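Guanine nucleotide exchange protein (Legionella pneumophila, PDB 1XSZ) probably acts as a guanine nucleotide exchange factor for ADP-ribosylation factors, pairing a Sec7 domain with a C-terminal capping domain that covers the active site. Local coordinates at residues F177-K180 with F181-L185; V230-N233 with T234-G238; D329-V332 with G333-I336. All blocks are in the same frame, centred on the assembly; numbering follows the deposited sequence.

Contact 1. Residues F177-K180 with F181-L185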
# COMPACT_ATOMS: atom_id res chain seq x y z
N PHE A 177 11.77 -26.21 -4.73
CA PHE A 177 10.36 -26.51 -4.88
C PHE A 177 10.34 -27.65 -5.90
O PHE A 177 11.26 -27.75 -6.72
CB PHE A 177 9.61 -25.31 -5.47
CG PHE A 177 9.55 -24.12 -4.56
CD1 PHE A 177 8.66 -24.08 -3.49
CD2 PHE A 177 10.40 -23.03 -4.76
CE1 PHE A 177 8.61 -22.98 -2.64
CE2 PHE A 177 10.36 -21.93 -3.91
CZ PHE A 177 9.47 -21.91 -2.85
N ASP A 178 9.33 -28.50 -5.85
CA ASP A 178 9.24 -29.60 -6.81
C ASP A 178 9.19 -29.04 -8.22
O ASP A 178 8.44 -28.10 -8.51
CB ASP A 178 8.00 -30.45 -6.54
CG ASP A 178 8.16 -31.34 -5.31
OD1 ASP A 178 7.20 -32.07 -4.98
OD2 ASP A 178 9.24 -31.31 -4.69
N ALA A 179 9.99 -29.62 -9.11
CA ALA A 179 10.05 -29.19 -10.50
C ALA A 179 8.69 -29.17 -11.18
O ALA A 179 8.34 -28.21 -11.87
CB ALA A 179 11.00 -30.09 -11.28
N LYS A 180 7.91 -30.23 -10.98
CA LYS A 180 6.59 -30.31 -11.61
C LYS A 180 5.61 -29.32 -11.01
O LYS A 180 4.63 -28.94 -11.65
CB LYS A 180 6.06 -31.75 -11.51
CG LYS A 180 6.99 -32.77 -12.16
CD LYS A 180 7.39 -32.32 -13.56
CE LYS A 180 8.56 -33.13 -14.09
NZ LYS A 180 9.03 -32.61 -15.41
N PHE A 181 5.87 -28.90 -9.78
CA PHE A 181 5.01 -27.92 -9.13
C PHE A 181 5.26 -26.58 -9.82
O PHE A 181 4.32 -25.86 -10.17
CB PHE A 181 5.36 -27.82 -7.64
CG PHE A 181 4.67 -26.68 -6.95
CD1 PHE A 181 3.29 -26.69 -6.76
CD2 PHE A 181 5.40 -25.59 -6.49
CE1 PHE A 181 2.65 -25.62 -6.13
CE2 PHE A 181 4.77 -24.52 -5.86
CZ PHE A 181 3.40 -24.53 -5.68
N LEU A 182 6.53 -26.25 -10.02
CA LEU A 182 6.87 -24.99 -10.67
C LEU A 182 6.43 -24.97 -12.13
O LEU A 182 6.01 -23.93 -12.64
CB LEU A 182 8.37 -24.71 -10.56
CG LEU A 182 8.87 -24.40 -9.14
CD1 LEU A 182 10.35 -24.01 -9.19
CD2 LEU A 182 8.06 -23.25 -8.55
N GLU A 183 6.51 -26.11 -12.80
CA GLU A 183 6.09 -26.19 -14.20
C GLU A 183 4.58 -25.92 -14.28
O GLU A 183 4.11 -25.24 -15.19
CB GLU A 183 6.44 -27.57 -14.78
CG GLU A 183 7.95 -27.75 -14.98
CD GLU A 183 8.34 -29.14 -15.43
OE1 GLU A 183 7.64 -29.72 -16.29
OE2 GLU A 183 9.37 -29.66 -14.93
N GLU A 184 3.85 -26.45 -13.32
CA GLU A 184 2.41 -26.25 -13.26
C GLU A 184 2.07 -24.79 -12.95
O GLU A 184 1.20 -24.19 -13.59
CB GLU A 184 1.81 -27.17 -12.20
CG GLU A 184 0.47 -26.73 -11.68
CD GLU A 184 -0.03 -27.65 -10.60
OE1 GLU A 184 0.80 -28.35 -9.98
OE2 GLU A 184 -1.25 -27.67 -10.37
N LEU A 185 2.77 -24.22 -11.97
CA LEU A 185 2.55 -22.83 -11.58
C LEU A 185 2.77 -21.91 -12.79
O LEU A 185 1.95 -21.04 -13.09
CB LEU A 185 3.51 -22.46 -10.45
CG LEU A 185 3.47 -21.04 -9.87
CD1 LEU A 185 4.12 -21.05 -8.49
CD2 LEU A 185 4.20 -20.07 -10.79
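The edge of the Phe181 ring, at CD2, faces CB of Phe177 near the ring plane at 4.3 Å, while the Phe177 ring meets CD2 of Leu182 obliquely. The contact is the N-terminal start of helix 179-191 in the Sec7 domain: Phe181 lies in its first turn, Phe177 in the loop before it, and Asp178 holds the N-cap position without using its carboxylate to cap. Phe177 starts toward the helix, and its CB rests 3.9 Å from CG of Leu182; the ring itself then leads off to Val128 and Asn172. The Phe181 ring is carried beside its own carbonyl carbon (chi1 171°), and together with Leu182 it packs on Leu137 of helix 131-149.

Backbone bonds build the turn. Asp178 O accepts from Leu182 N at 3.1 Å, with a weaker, bent bond from Phe181 N, and Ala179 O takes Glu183 N at 2.9 Å. On the exposed flank, Lys180 and Glu183 run side by side. The lysine chain bends at chi2 (-49°), which lays CD and CE along the glutamate carboxylate before the ammonium group closes a salt bridge. Lys180 NZ meets Glu183 OE2 on the syn side at 3.0 Å, 20° out of the carboxylate plane, and reaches Glu183 OE1 weakly at 3.3 Å.

Contact 2. Residues V230-N233 with T234-G238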
# COMPACT_ATOMS: atom_id res chain seq x y z
N VAL A 230 22.61 13.50 5.57
CA VAL A 230 22.13 14.72 4.92
C VAL A 230 20.81 15.11 5.58
O VAL A 230 19.91 14.28 5.73
CB VAL A 230 21.89 14.50 3.41
CG1 VAL A 230 21.29 15.75 2.79
CG2 VAL A 230 23.21 14.16 2.73
N ASN A 231 20.69 16.38 5.97
CA ASN A 231 19.47 16.85 6.61
C ASN A 231 18.38 17.03 5.55
O ASN A 231 18.62 17.60 4.48
CB ASN A 231 19.71 18.18 7.33
CG ASN A 231 18.57 18.55 8.27
OD1 ASN A 231 17.40 18.57 7.87
ND2 ASN A 231 18.90 18.83 9.52
N ILE A 232 17.20 16.53 5.87
CA ILE A 232 16.06 16.60 4.96
C ILE A 232 15.67 18.04 4.61
O ILE A 232 15.02 18.27 3.59
CB ILE A 232 14.85 15.86 5.58
CG1 ILE A 232 13.72 15.76 4.55
CG2 ILE A 232 14.40 16.56 6.85
CD1 ILE A 232 14.08 14.93 3.34
N ASN A 233 16.07 19.01 5.43
CA ASN A 233 15.72 20.39 5.13
C ASN A 233 16.45 20.92 3.89
O ASN A 233 16.17 22.02 3.42
CB ASN A 233 15.98 21.31 6.33
CG ASN A 233 17.41 21.25 6.81
OD1 ASN A 233 18.34 21.20 6.01
ND2 ASN A 233 17.59 21.28 8.13
N THR A 234 17.40 20.14 3.38
CA THR A 234 18.12 20.54 2.18
C THR A 234 17.21 20.24 0.98
O THR A 234 17.38 20.80 -0.10
CB THR A 234 19.45 19.78 2.01
OG1 THR A 234 19.21 18.37 1.97
CG2 THR A 234 20.40 20.09 3.16
N VAL A 235 16.25 19.36 1.21
CA VAL A 235 15.29 18.99 0.17
C VAL A 235 14.04 19.86 0.35
O VAL A 235 13.48 20.37 -0.63
CB VAL A 235 14.87 17.50 0.28
CG1 VAL A 235 13.85 17.16 -0.79
CG2 VAL A 235 16.10 16.60 0.15
N PHE A 236 13.62 20.02 1.60
CA PHE A 236 12.45 20.81 1.94
C PHE A 236 12.81 21.94 2.90
O PHE A 236 12.68 21.80 4.11
CB PHE A 236 11.38 19.93 2.60
CG PHE A 236 10.95 18.77 1.77
CD1 PHE A 236 11.33 17.47 2.11
CD2 PHE A 236 10.17 18.96 0.63
CE1 PHE A 236 10.93 16.39 1.33
CE2 PHE A 236 9.77 17.88 -0.15
CZ PHE A 236 10.15 16.59 0.20
N PRO A 237 13.27 23.08 2.37
CA PRO A 237 13.65 24.22 3.21
C PRO A 237 12.55 24.66 4.18
O PRO A 237 12.84 25.14 5.28
CB PRO A 237 13.98 25.31 2.19
CG PRO A 237 14.53 24.51 1.04
CD PRO A 237 13.54 23.37 0.95
N GLY A 238 11.29 24.49 3.78
CA GLY A 238 10.18 24.88 4.62
C GLY A 238 10.15 24.26 6.01
O GLY A 238 10.00 24.97 7.00
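Ile232 and Phe236 lie obliquely across one another, the isoleucine branch coming to the rim of the phenyl ring. Ile232 CG1 sits in the ring plane, 3.8 Å from Phe236 CD1, and Ile232 CD1, lifted somewhat from the plane, also touches ring atoms CD1 and CE1. The branch gets there because CG1 is anti to its backbone N (chi1 -172°). Val235 approaches the ring differently: its CG1 lies over one face, offset toward the rim, while its CB touches Ile232 CD1 at 4.1 Å.

A second pair, Val230 and Thr234, is turned at about a right angle, with Val230 CG1 3.4 Å from Thr234 OG1. Thr234 OG1, placed between the backbone N and the carbonyl carbon (chi1 58°), donates to Asn231 O at 2.7 Å, nearly in line with the carbonyl. Asn231 O also receives Thr234 N at 3.0 Å, from above the carbonyl plane, so one residue grips it twice. Ile232 O is also doubly held, by Phe236 N in its plane and by Val235 N above it. The two backbone bonds spanning three residues, from Thr234 N and Val235 N, are those of a short 3-10 turn; the one from Phe236 N spans four.

The turn lies in the loop between helix 216-224 and strand 243-248 of the capping domain. Val230, Ile232 and Val235 pack on Phe224 of that helix, Phe236 on Thr217, and Ile232 also reaches Val243 and Thr245 of the strand.

Contact 3. Residues D329-V332 with G333-I336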
# COMPACT_ATOMS: atom_id res chain seq x y z
N ASP A 329 -6.91 9.18 9.67
CA ASP A 329 -7.05 10.17 10.73
C ASP A 329 -7.49 11.57 10.31
O ASP A 329 -8.08 12.29 11.11
CB ASP A 329 -5.72 10.29 11.49
CG ASP A 329 -5.19 8.96 11.95
OD1 ASP A 329 -5.87 8.30 12.77
OD2 ASP A 329 -4.09 8.57 11.50
N TYR A 330 -7.21 11.95 9.07
CA TYR A 330 -7.55 13.30 8.63
C TYR A 330 -8.49 13.38 7.43
O TYR A 330 -8.29 12.68 6.43
CB TYR A 330 -6.27 14.06 8.29
CG TYR A 330 -5.23 14.00 9.39
CD1 TYR A 330 -5.42 14.67 10.59
CD2 TYR A 330 -4.06 13.26 9.22
CE1 TYR A 330 -4.47 14.60 11.61
CE2 TYR A 330 -3.11 13.18 10.23
CZ TYR A 330 -3.33 13.85 11.43
OH TYR A 330 -2.39 13.76 12.43
N GLU A 331 -9.49 14.24 7.53
CA GLU A 331 -10.46 14.44 6.45
C GLU A 331 -9.73 15.15 5.31
O GLU A 331 -8.78 15.89 5.54
CB GLU A 331 -11.63 15.30 6.94
CG GLU A 331 -12.19 14.85 8.28
CD GLU A 331 -13.41 15.64 8.70
OE1 GLU A 331 -13.42 16.88 8.52
OE2 GLU A 331 -14.37 15.03 9.22
N VAL A 332 -10.19 14.92 4.09
CA VAL A 332 -9.54 15.52 2.93
C VAL A 332 -9.53 17.05 3.01
O VAL A 332 -8.56 17.70 2.59
CB VAL A 332 -10.20 15.04 1.60
CG1 VAL A 332 -11.56 15.68 1.41
CG2 VAL A 332 -9.28 15.32 0.43
N GLY A 333 -10.59 17.63 3.56
CA GLY A 333 -10.65 19.07 3.67
C GLY A 333 -9.52 19.63 4.51
O GLY A 333 -8.99 20.70 4.22
N ASP A 334 -9.15 18.92 5.57
CA ASP A 334 -8.07 19.40 6.42
C ASP A 334 -6.73 19.34 5.69
O ASP A 334 -5.89 20.21 5.87
CB ASP A 334 -8.04 18.61 7.73
CG ASP A 334 -9.26 18.89 8.60
OD1 ASP A 334 -9.56 20.08 8.83
OD2 ASP A 334 -9.91 17.92 9.04
N LEU A 335 -6.54 18.32 4.86
CA LEU A 335 -5.30 18.20 4.09
C LEU A 335 -5.21 19.32 3.06
O LEU A 335 -4.15 19.91 2.85
CB LEU A 335 -5.25 16.85 3.37
CG LEU A 335 -5.18 15.60 4.26
CD1 LEU A 335 -5.35 14.34 3.41
CD2 LEU A 335 -3.86 15.58 4.98
N ILE A 336 -6.33 19.61 2.41
CA ILE A 336 -6.38 20.66 1.40
C ILE A 336 -6.15 22.03 2.03
O ILE A 336 -5.36 22.82 1.52
CB ILE A 336 -7.73 20.61 0.65
CG1 ILE A 336 -7.75 19.40 -0.28
CG2 ILE A 336 -7.95 21.90 -0.15
CD1 ILE A 336 -9.14 19.01 -0.78
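Apolar contact across the start of helix 332-351 rests chiefly on Val332 and Ile336, one turn apart and side by side, pointing the same way. Val332 CG2 meets Ile336 CD1 at 3.9 Å. It is the valine's other methyl, CG1, that stands between the backbone N and carbonyl carbon (chi1 73°), close to the amide N of Gly333. Both side chains also touch Phe324 of strand 323-325. A looser contact joins Tyr330 CB to Leu335 CD2 at 4.4 Å, and both residues pack on Pro300 of strand 295-300; the tyrosine hydroxyl is hydrogen-bonded to Gly301 O.

The backbone bonds mark the helix start, with Glu331 at the N-cap position. Ile336 N donates to Val332 O at 2.9 Å, the N-H pointing within 18° of straight at the oxygen. One residue earlier the hold is slack: Glu331 O receives two weak bonds, from Leu335 N at 3.4 Å and from Asp334 N at 3.1 Å.

Charge is the third element. The carboxylates of Glu331 and Asp334 have planes only 14° apart, and Glu331 OE1 lies 3.7 Å from Asp334 OD2. Two acidic groups this close would be expected to repel. Their place at the N-terminal end of a helix should offset some of that cost through the helix dipole, and a long, weak ion pair from Lys337 to Asp334 OD1 may ease it further.

How the contacts relate
From the N terminus the chain passes first through the Sec7 domain, where contact 1 forms the opening turn of helix 179-191, then into the capping domain, which holds contacts 2 and 3. Each contact closes a turn within one unbroken stretch, and the three follow in series, none nested in or crossing another. Contact 2 is a turn within the loop joining helix 216-224 to strand 243-248; contact 3 turns the chain from strand 323-325 into helix 332-351. Contact 1 lies on the opposite side of the chain's centre from both, its centre about 50 Å from that of contact 2, whereas the centres of contacts 2 and 3 are about 24 Å apart.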